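Local coordinates for hypothetical protein SPy2152 (Streptococcus pyogenes, PDB 2FU2) that is a bacteriocin-like immunity protein, a helical-bundle member of the enterocin A immunity family that probably protects its producer from a bacteriocin, at residues E6-L11 and S35-E40; S12-E17 and P66-D71; Q28-L33 and S52-Y57. One frame throughout, in Å; residues are numbered along the deposited sequence.

Interaction 1: E6-L11 and S35-E40; sequences EILDAL and SQLEKE
L37 lays its CD1 methyl over one face of the flat peptide group that joins I7 to L8, almost directly above the nitrogen, with CD1 of L37 3.5 Å from L8 N. At an edge of the same plane the carbonyl oxygen of I7 is occupied within its own helix, accepting the backbone hydrogen bond from L11 N. The carboxylate of E38 is the one flat side-chain group among the residues that touch, and no bond crosses to it; E38 meets L8 through its aliphatic stem, with CG of E38 4.1 Å from CD2 of L8. Chi1 of E38 (-164°) puts CG opposite the backbone nitrogen, and the chain beyond runs on extended to an exposed end. The two helical segments are antiparallel, 152° apart in direction and 10.0 Å between axes, and they form one of the helix pairs of an antiparallel four-helix bundle, the fold of this immunity-protein family. L8 and L37 lie at the nearest backbone approach and bury most of the surface. Their side chains lie alongside one another, pointing opposite ways, and CB of L8 comes within 3.6 Å of CD1 of L37. Chi1 of L37 is -139°, off the usual staggered positions, in the conformation that brings CD1 against helix 4-15. The same methyl is shared by two further residues: CG2 of I7 stands 4.0 Å from CD1 of L37, the two side chains roughly perpendicular, and CD1 of L11 stands 3.8 Å from it. I7 also packs on V76 of helix 67-78, while M42, in the loop after helix 24-40, touches both I7 and L37. L46 of helix 44-60 also packs on L37.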
loop_
_atom_site.group_PDB
_atom_site.type_symbol
_atom_site.label_atom_id
_atom_site.label_comp_id
_atom_site.label_asym_id
_atom_site.label_seq_id
_atom_site.Cartn_x
_atom_site.Cartn_y
_atom_site.Cartn_z
ATOM N N GLU A 6 2.865 5.872 -10.065
ATOM C CA GLU A 6 1.456 5.859 -9.710
ATOM C C GLU A 6 1.315 4.991 -8.464
ATOM O O GLU A 6 0.555 5.330 -7.550
ATOM C CB GLU A 6 0.575 5.322 -10.860
ATOM C CG GLU A 6 0.598 6.206 -12.058
ATOM C CD GLU A 6 -0.048 5.622 -13.350
ATOM O OE1 GLU A 6 0.282 4.478 -13.758
ATOM O OE2 GLU A 6 -0.855 6.352 -13.981
ATOM N N ILE A 7 2.044 3.876 -8.421
ATOM C CA ILE A 7 1.986 3.001 -7.240
ATOM C C ILE A 7 2.625 3.699 -6.008
ATOM O O ILE A 7 2.073 3.638 -4.880
ATOM C CB ILE A 7 2.608 1.619 -7.540
ATOM C CG1 ILE A 7 1.889 0.999 -8.767
ATOM C CG2 ILE A 7 2.663 0.682 -6.222
ATOM C CD1 ILE A 7 2.315 -0.356 -9.096
ATOM N N LEU A 8 3.738 4.388 -6.237
ATOM C CA LEU A 8 4.410 5.106 -5.163
ATOM C C LEU A 8 3.480 6.189 -4.620
ATOM O O LEU A 8 3.291 6.288 -3.388
ATOM C CB LEU A 8 5.724 5.695 -5.633
ATOM C CG LEU A 8 6.595 6.442 -4.592
ATOM C CD1 LEU A 8 7.001 5.647 -3.323
ATOM C CD2 LEU A 8 7.896 6.956 -5.281
ATOM N N ASP A 9 2.839 6.951 -5.524
ATOM C CA ASP A 9 1.888 7.938 -5.071
ATOM C C ASP A 9 0.673 7.357 -4.296
ATOM O O ASP A 9 0.321 7.874 -3.191
ATOM C CB ASP A 9 1.420 8.814 -6.229
ATOM C CG ASP A 9 2.508 9.764 -6.724
ATOM O OD1 ASP A 9 3.546 9.888 -6.045
ATOM O OD2 ASP A 9 2.317 10.367 -7.805
ATOM N N ALA A 10 0.054 6.290 -4.861
ATOM C CA ALA A 10 -0.954 5.511 -4.168
ATOM C C ALA A 10 -0.539 5.030 -2.777
ATOM O O ALA A 10 -1.337 5.150 -1.832
ATOM C CB ALA A 10 -1.449 4.326 -5.035
ATOM N N LEU A 11 0.664 4.488 -2.625
ATOM C CA LEU A 11 1.218 4.232 -1.249
ATOM C C LEU A 11 1.232 5.453 -0.375
ATOM O O LEU A 11 0.920 5.331 0.833
ATOM C CB LEU A 11 2.648 3.733 -1.283
ATOM C CG LEU A 11 2.619 2.312 -1.781
ATOM C CD1 LEU A 11 3.868 1.917 -2.490
ATOM C CD2 LEU A 11 2.336 1.343 -0.581
ATOM N N SER A 35 9.440 3.126 0.606
ATOM C CA SER A 35 10.868 3.419 0.507
ATOM C C SER A 35 11.603 2.454 -0.399
ATOM O O SER A 35 12.551 2.849 -1.086
ATOM C CB SER A 35 11.558 3.395 1.858
ATOM O OG SER A 35 10.765 4.136 2.777
ATOM N N GLN A 36 11.217 1.184 -0.371
ATOM C CA GLN A 36 11.885 0.214 -1.206
ATOM C C GLN A 36 11.615 0.524 -2.678
ATOM O O GLN A 36 12.508 0.460 -3.509
ATOM C CB GLN A 36 11.468 -1.195 -0.808
ATOM C CG GLN A 36 12.012 -2.273 -1.749
ATOM C CD GLN A 36 11.498 -3.710 -1.412
ATOM O OE1 GLN A 36 11.668 -4.661 -2.220
ATOM N NE2 GLN A 36 10.870 -3.865 -0.226
ATOM N N LEU A 37 10.366 0.851 -2.982
ATOM C CA LEU A 37 9.942 1.258 -4.315
ATOM C C LEU A 37 10.713 2.485 -4.756
ATOM O O LEU A 37 11.364 2.500 -5.802
ATOM C CB LEU A 37 8.475 1.658 -4.295
ATOM C CG LEU A 37 7.547 1.259 -5.431
ATOM C CD1 LEU A 37 6.314 2.129 -5.431
ATOM C CD2 LEU A 37 8.204 1.282 -6.784
ATOM N N GLU A 38 10.613 3.537 -3.973
ATOM C CA GLU A 38 11.339 4.735 -4.319
ATOM C C GLU A 38 12.801 4.442 -4.629
ATOM O O GLU A 38 13.344 4.937 -5.622
ATOM C CB GLU A 38 11.248 5.721 -3.193
ATOM C CG GLU A 38 11.639 7.098 -3.608
ATOM C CD GLU A 38 11.124 8.084 -2.607
ATOM O OE1 GLU A 38 10.803 7.631 -1.472
ATOM O OE2 GLU A 38 11.033 9.288 -2.951
ATOM N N LYS A 39 13.432 3.642 -3.770
ATOM C CA LYS A 39 14.853 3.353 -3.873
ATOM C C LYS A 39 15.129 2.449 -5.078
ATOM O O LYS A 39 15.767 2.890 -6.011
ATOM C CB LYS A 39 15.405 2.748 -2.568
ATOM C CG LYS A 39 16.789 2.039 -2.714
ATOM C CD LYS A 39 17.011 0.937 -1.618
ATOM C CE LYS A 39 15.874 -0.133 -1.594
ATOM N NZ LYS A 39 15.595 -0.810 -0.264
ATOM N N GLU A 40 14.641 1.205 -5.069
ATOM C CA GLU A 40 14.989 0.205 -6.092
ATOM C C GLU A 40 14.063 0.205 -7.304
ATOM O O GLU A 40 14.375 -0.455 -8.295
ATOM C CB GLU A 40 14.931 -1.212 -5.505
ATOM C CG GLU A 40 16.121 -1.710 -4.655
ATOM C CD GLU A 40 15.805 -3.030 -3.879
ATOM O OE1 GLU A 40 14.742 -3.668 -4.119
ATOM O OE2 GLU A 40 16.640 -3.433 -3.033
#

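Interaction 2: S12-E17 and P66-D71; sequences SKVYSE and PKSIFD
S68, V14 and E17 bury the most surface here, and S68 touches both of the others. The hydroxyl of S68 donates a hydrogen bond from OG to OE2 of E17 over 3.1 Å, reaching the oxygen from above the carboxylate plane, 39° out of it. Its chi1 of 60° tucks OG over its own backbone, turned to the glutamate. A water gives OE2 a second bond, donating to OE2 of E17 over 2.8 Å and accepting from the backbone N of S68, so that the carboxylate is tied to the first turn of helix 67-78 both directly and through solvent. A position beside this amino-terminal end would be expected to stabilise the negative charge of E17. The glutamate chain bends at chi2 (-73°), and its OE1 rests against the ring of P66, 3.7 Å from CB of P66. V14 splits its two methyls: CG2 lies 3.3 Å from the carbonyl O of S68, and CG1 meets CD1 of I69 at 3.9 Å, the two side chains nearly perpendicular. K13, at the solvent side, lays its CD against CB of S68, 3.5 Å away. The contact thus joins the end of helix 4-15 to the start of helix 67-78; I20 of short helix 18-21 packs on V14 and I69, and I54, Y57 and I58 of helix 44-60 cover I69.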
loop_
_atom_site.group_PDB
_atom_site.type_symbol
_atom_site.label_atom_id
_atom_site.label_comp_id
_atom_site.label_asym_id
_atom_site.label_seq_id
_atom_site.Cartn_x
_atom_site.Cartn_y
_atom_site.Cartn_z
ATOM N N SER A 12 1.566 6.623 -0.947
ATOM C CA SER A 12 1.737 7.822 -0.114
ATOM C C SER A 12 0.377 8.293 0.356
ATOM O O SER A 12 0.235 8.772 1.494
ATOM C CB SER A 12 2.442 8.963 -0.860
ATOM O OG SER A 12 3.761 8.539 -1.140
ATOM N N LYS A 13 -0.598 8.178 -0.550
ATOM C CA LYS A 13 -1.992 8.495 -0.265
ATOM C C LYS A 13 -2.517 7.638 0.872
ATOM O O LYS A 13 -3.108 8.144 1.808
ATOM C CB LYS A 13 -2.855 8.296 -1.497
ATOM C CG LYS A 13 -4.174 9.113 -1.385
ATOM C CD LYS A 13 -5.208 8.698 -2.391
ATOM C CE LYS A 13 -5.402 9.763 -3.326
ATOM N NZ LYS A 13 -5.388 10.951 -2.440
ATOM N N VAL A 14 -2.305 6.337 0.788
ATOM C CA VAL A 14 -2.631 5.438 1.910
ATOM C C VAL A 14 -1.883 5.808 3.228
ATOM O O VAL A 14 -2.504 5.982 4.315
ATOM C CB VAL A 14 -2.344 3.957 1.539
ATOM C CG1 VAL A 14 -2.389 3.088 2.761
ATOM C CG2 VAL A 14 -3.344 3.479 0.464
ATOM N N TYR A 15 -0.571 5.946 3.127
ATOM C CA TYR A 15 0.246 6.391 4.270
ATOM C C TYR A 15 -0.325 7.638 4.977
ATOM O O TYR A 15 -0.423 7.648 6.166
ATOM C CB TYR A 15 1.695 6.615 3.803
ATOM C CG TYR A 15 2.626 7.174 4.844
ATOM C CD1 TYR A 15 3.302 6.334 5.712
ATOM C CD2 TYR A 15 2.889 8.545 4.891
ATOM C CE1 TYR A 15 4.112 6.831 6.672
ATOM C CE2 TYR A 15 3.752 9.078 5.834
ATOM C CZ TYR A 15 4.365 8.212 6.733
ATOM O OH TYR A 15 5.213 8.724 7.687
ATOM N N SER A 16 -0.696 8.681 4.222
ATOM C CA SER A 16 -1.217 9.900 4.820
ATOM C C SER A 16 -2.561 9.722 5.554
ATOM O O SER A 16 -2.994 10.678 6.179
ATOM C CB SER A 16 -1.363 11.031 3.764
ATOM O OG SER A 16 -2.404 10.690 2.814
ATOM N N GLU A 17 -3.215 8.538 5.468
ATOM C CA GLU A 17 -4.552 8.351 6.011
ATOM C C GLU A 17 -4.487 8.317 7.532
ATOM O O GLU A 17 -3.703 7.537 8.093
ATOM C CB GLU A 17 -5.165 7.026 5.524
ATOM C CG GLU A 17 -5.641 7.036 4.083
ATOM C CD GLU A 17 -6.922 7.856 3.880
ATOM O OE1 GLU A 17 -7.690 8.140 4.836
ATOM O OE2 GLU A 17 -7.186 8.203 2.731
ATOM N N PRO A 66 -10.624 3.179 3.799
ATOM C CA PRO A 66 -10.769 4.372 2.958
ATOM C C PRO A 66 -10.560 4.031 1.464
ATOM O O PRO A 66 -9.893 3.013 1.152
ATOM C CB PRO A 66 -9.657 5.271 3.473
ATOM C CG PRO A 66 -9.354 4.763 4.848
ATOM C CD PRO A 66 -9.545 3.316 4.796
ATOM N N LYS A 67 -11.099 4.862 0.563
ATOM C CA LYS A 67 -11.000 4.630 -0.870
ATOM C C LYS A 67 -9.558 4.359 -1.298
ATOM O O LYS A 67 -9.309 3.473 -2.126
ATOM C CB LYS A 67 -11.600 5.808 -1.683
ATOM C CG LYS A 67 -11.549 5.675 -3.267
ATOM C CD LYS A 67 -12.628 6.466 -4.106
ATOM C CE LYS A 67 -12.735 8.023 -3.781
ATOM N NZ LYS A 67 -13.636 9.003 -4.639
ATOM N N SER A 68 -8.614 5.118 -0.720
ATOM C CA SER A 68 -7.213 5.031 -1.149
ATOM C C SER A 68 -6.646 3.623 -1.008
ATOM O O SER A 68 -5.809 3.190 -1.784
ATOM C CB SER A 68 -6.350 6.034 -0.381
ATOM O OG SER A 68 -6.382 5.792 1.011
ATOM N N ILE A 69 -7.134 2.901 -0.030
ATOM C CA ILE A 69 -6.689 1.523 0.249
ATOM C C ILE A 69 -7.164 0.628 -0.870
ATOM O O ILE A 69 -6.400 -0.156 -1.444
ATOM C CB ILE A 69 -7.196 1.090 1.618
ATOM C CG1 ILE A 69 -6.551 2.004 2.686
ATOM C CG2 ILE A 69 -6.964 -0.431 1.873
ATOM C CD1 ILE A 69 -5.759 1.306 3.783
ATOM N N PHE A 70 -8.414 0.800 -1.235
ATOM C CA PHE A 70 -8.940 0.068 -2.373
ATOM C C PHE A 70 -8.309 0.471 -3.689
ATOM O O PHE A 70 -8.109 -0.393 -4.566
ATOM C CB PHE A 70 -10.445 0.202 -2.438
ATOM C CG PHE A 70 -11.176 -0.610 -1.372
ATOM C CD1 PHE A 70 -11.172 -2.018 -1.408
ATOM C CD2 PHE A 70 -11.862 0.038 -0.326
ATOM C CE1 PHE A 70 -11.873 -2.775 -0.397
ATOM C CE2 PHE A 70 -12.570 -0.685 0.649
ATOM C CZ PHE A 70 -12.575 -2.083 0.629
ATOM N N ASP A 71 -8.034 1.774 -3.850
ATOM C CA ASP A 71 -7.322 2.261 -4.995
ATOM C C ASP A 71 -5.924 1.615 -5.188
ATOM O O ASP A 71 -5.653 1.001 -6.221
ATOM C CB ASP A 71 -7.163 3.778 -4.894
ATOM C CG ASP A 71 -8.444 4.537 -5.191
ATOM O OD1 ASP A 71 -9.482 3.953 -5.596
ATOM O OD2 ASP A 71 -8.397 5.765 -4.987
HETATM O O HOH W 1 -9.235 7.476 0.960
#

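Interaction 3: Q28-L33 and S52-Y57; sequences QAIFEL and SLINQY
Helical segments 28-33 and 52-57 run antiparallel, 158° apart in direction and 11.2 Å between axes, and A29 and L53 mark the closest backbone approach at 7.7 Å between CA atoms. L53 packs as a knob into the hole formed by F26, A29, I30 and L33. With CG opposite the backbone nitrogen (chi1 178°), it drives its CD2 methyl among the last three. CD2 of L53 is 3.4 Å from CB of A29, and equally close to CD1 of I30 and to CD1 of L33, all tighter than normal carbon contacts. CD1 of L53 also lies 3.7 Å from CB of A29. I30 bends at chi2 (-62°), and its CD1 reaches inward to touch CD1 of I54 at 4.0 Å, the two side chains nearly at right angles. Around this pair the interior of the four-helix bundle closes: L11 and Y15 of helix 4-15 lie on I30, and I69 and L72 of helix 67-78 lie on I54. Y25 of helix 24-40 also touches L53, and beyond this contact its OH bonds to OE1 of Q56, a polar link between the same helices. Q28 NE2 donates a straight hydrogen bond to OE2 of E32, along its own helix. Between the two segments the contact is apolar, without hydrogen bond or charge pair, so close approach rests on the fit of the L53 methyls against A29, I30 and L33.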
loop_
_atom_site.group_PDB
_atom_site.type_symbol
_atom_site.label_atom_id
_atom_site.label_comp_id
_atom_site.label_asym_id
_atom_site.label_seq_id
_atom_site.Cartn_x
_atom_site.Cartn_y
_atom_site.Cartn_z
ATOM N N GLN A 28 4.259 1.841 9.386
ATOM C CA GLN A 28 5.665 1.491 9.163
ATOM C C GLN A 28 5.833 0.574 7.940
ATOM O O GLN A 28 6.664 0.780 7.077
ATOM C CB GLN A 28 6.192 0.774 10.404
ATOM C CG GLN A 28 7.700 0.464 10.341
ATOM C CD GLN A 28 8.158 -0.247 11.564
ATOM O OE1 GLN A 28 7.611 -0.045 12.674
ATOM N NE2 GLN A 28 9.141 -1.108 11.394
ATOM N N ALA A 29 5.012 -0.455 7.897
ATOM C CA ALA A 29 4.897 -1.327 6.749
ATOM C C ALA A 29 4.737 -0.555 5.431
ATOM O O ALA A 29 5.540 -0.735 4.468
ATOM C CB ALA A 29 3.743 -2.316 6.960
ATOM N N ILE A 30 3.719 0.296 5.361
ATOM C CA ILE A 30 3.543 1.096 4.125
ATOM C C ILE A 30 4.793 1.953 3.857
ATOM O O ILE A 30 5.322 2.032 2.701
ATOM C CB ILE A 30 2.241 1.988 4.181
ATOM C CG1 ILE A 30 0.954 1.115 4.264
ATOM C CG2 ILE A 30 2.246 3.065 3.037
ATOM C CD1 ILE A 30 0.773 0.210 3.039
ATOM N N PHE A 31 5.312 2.529 4.942
ATOM C CA PHE A 31 6.444 3.396 4.841
ATOM C C PHE A 31 7.636 2.616 4.238
ATOM O O PHE A 31 8.391 3.148 3.403
ATOM C CB PHE A 31 6.779 3.999 6.195
ATOM C CG PHE A 31 8.144 4.600 6.235
ATOM C CD1 PHE A 31 8.403 5.803 5.590
ATOM C CD2 PHE A 31 9.196 3.914 6.845
ATOM C CE1 PHE A 31 9.692 6.351 5.569
ATOM C CE2 PHE A 31 10.517 4.461 6.855
ATOM C CZ PHE A 31 10.746 5.679 6.204
ATOM N N GLU A 32 7.795 1.360 4.643
ATOM C CA GLU A 32 8.940 0.595 4.208
ATOM C C GLU A 32 8.848 0.130 2.772
ATOM O O GLU A 32 9.815 0.136 2.058
ATOM C CB GLU A 32 9.163 -0.599 5.114
ATOM C CG GLU A 32 9.671 -0.203 6.439
ATOM C CD GLU A 32 10.147 -1.384 7.309
ATOM O OE1 GLU A 32 10.522 -2.451 6.741
ATOM O OE2 GLU A 32 10.176 -1.228 8.562
ATOM N N LEU A 33 7.670 -0.324 2.380
ATOM C CA LEU A 33 7.393 -0.695 1.033
ATOM C C LEU A 33 7.587 0.526 0.108
ATOM O O LEU A 33 8.292 0.429 -0.927
ATOM C CB LEU A 33 5.962 -1.272 0.948
ATOM C CG LEU A 33 5.780 -2.509 1.854
ATOM C CD1 LEU A 33 4.368 -3.160 1.867
ATOM C CD2 LEU A 33 6.823 -3.586 1.482
ATOM N N SER A 52 -0.100 -8.413 -0.245
ATOM C CA SER A 52 -0.304 -9.133 0.987
ATOM C C SER A 52 -0.638 -8.171 2.113
ATOM O O SER A 52 -1.547 -8.474 2.902
ATOM C CB SER A 52 0.935 -9.931 1.394
ATOM O OG SER A 52 1.231 -10.979 0.456
ATOM N N LEU A 53 0.103 -7.050 2.209
ATOM C CA LEU A 53 -0.140 -6.083 3.287
ATOM C C LEU A 53 -1.552 -5.432 3.160
ATOM O O LEU A 53 -2.306 -5.364 4.136
ATOM C CB LEU A 53 0.989 -5.033 3.347
ATOM C CG LEU A 53 0.865 -3.932 4.387
ATOM C CD1 LEU A 53 1.058 -4.517 5.774
ATOM C CD2 LEU A 53 1.832 -2.783 4.166
ATOM N N ILE A 54 -1.939 -5.034 1.948
ATOM C CA ILE A 54 -3.245 -4.426 1.720
ATOM C C ILE A 54 -4.380 -5.432 1.862
ATOM O O ILE A 54 -5.394 -5.118 2.494
ATOM C CB ILE A 54 -3.311 -3.655 0.355
ATOM C CG1 ILE A 54 -2.221 -2.580 0.280
ATOM C CG2 ILE A 54 -4.642 -2.949 0.229
ATOM C CD1 ILE A 54 -2.417 -1.428 1.345
ATOM N N ASN A 55 -4.218 -6.647 1.344
ATOM C CA ASN A 55 -5.219 -7.700 1.674
ATOM C C ASN A 55 -5.441 -7.822 3.177
ATOM O O ASN A 55 -6.601 -7.853 3.628
ATOM C CB ASN A 55 -4.853 -9.057 1.103
ATOM C CG ASN A 55 -4.832 -9.038 -0.370
ATOM O OD1 ASN A 55 -5.346 -8.100 -0.994
ATOM N ND2 ASN A 55 -4.259 -10.060 -0.962
ATOM N N GLN A 56 -4.322 -7.882 3.928
ATOM C CA GLN A 56 -4.318 -8.019 5.359
ATOM C C GLN A 56 -5.052 -6.840 5.982
ATOM O O GLN A 56 -5.876 -7.027 6.859
ATOM C CB GLN A 56 -2.886 -8.081 5.854
ATOM C CG GLN A 56 -2.679 -7.620 7.308
ATOM C CD GLN A 56 -1.268 -7.910 7.851
ATOM O OE1 GLN A 56 -0.257 -7.686 7.177
ATOM N NE2 GLN A 56 -1.201 -8.394 9.064
ATOM N N TYR A 57 -4.777 -5.617 5.503
ATOM C CA TYR A 57 -5.483 -4.450 6.037
ATOM C C TYR A 57 -7.012 -4.558 5.764
ATOM O O TYR A 57 -7.894 -4.416 6.682
ATOM C CB TYR A 57 -4.922 -3.153 5.468
ATOM C CG TYR A 57 -5.551 -2.019 6.137
ATOM C CD1 TYR A 57 -4.956 -1.444 7.239
ATOM C CD2 TYR A 57 -6.828 -1.582 5.746
ATOM C CE1 TYR A 57 -5.599 -0.397 7.946
ATOM C CE2 TYR A 57 -7.492 -0.537 6.433
ATOM C CZ TYR A 57 -6.866 0.056 7.540
ATOM O OH TYR A 57 -7.495 1.069 8.233
#

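How the interactions relate
The three contacts join four helices into one bundle. Interactions 1 and 2 use adjoining stretches along helix 4-15 and just past it, their centres about 13 Å apart, the first facing helix 24-40 and the second helix 67-78. Interaction 3 links helix 24-40 to helix 44-60, its centre about 12 Å from that of interaction 1 and 11 Å from that of interaction 2. It touches both: L11 O lies 3.4 Å from CG2 of I30, and CD1 of I69 lies 3.7 Å from CD2 of Y57. In sequence, interaction 3 is nested within the loop that interaction 2 closes. Interactions 1 and 3 are apolar, whereas interaction 2 adds one direct hydrogen bond and a water bridge.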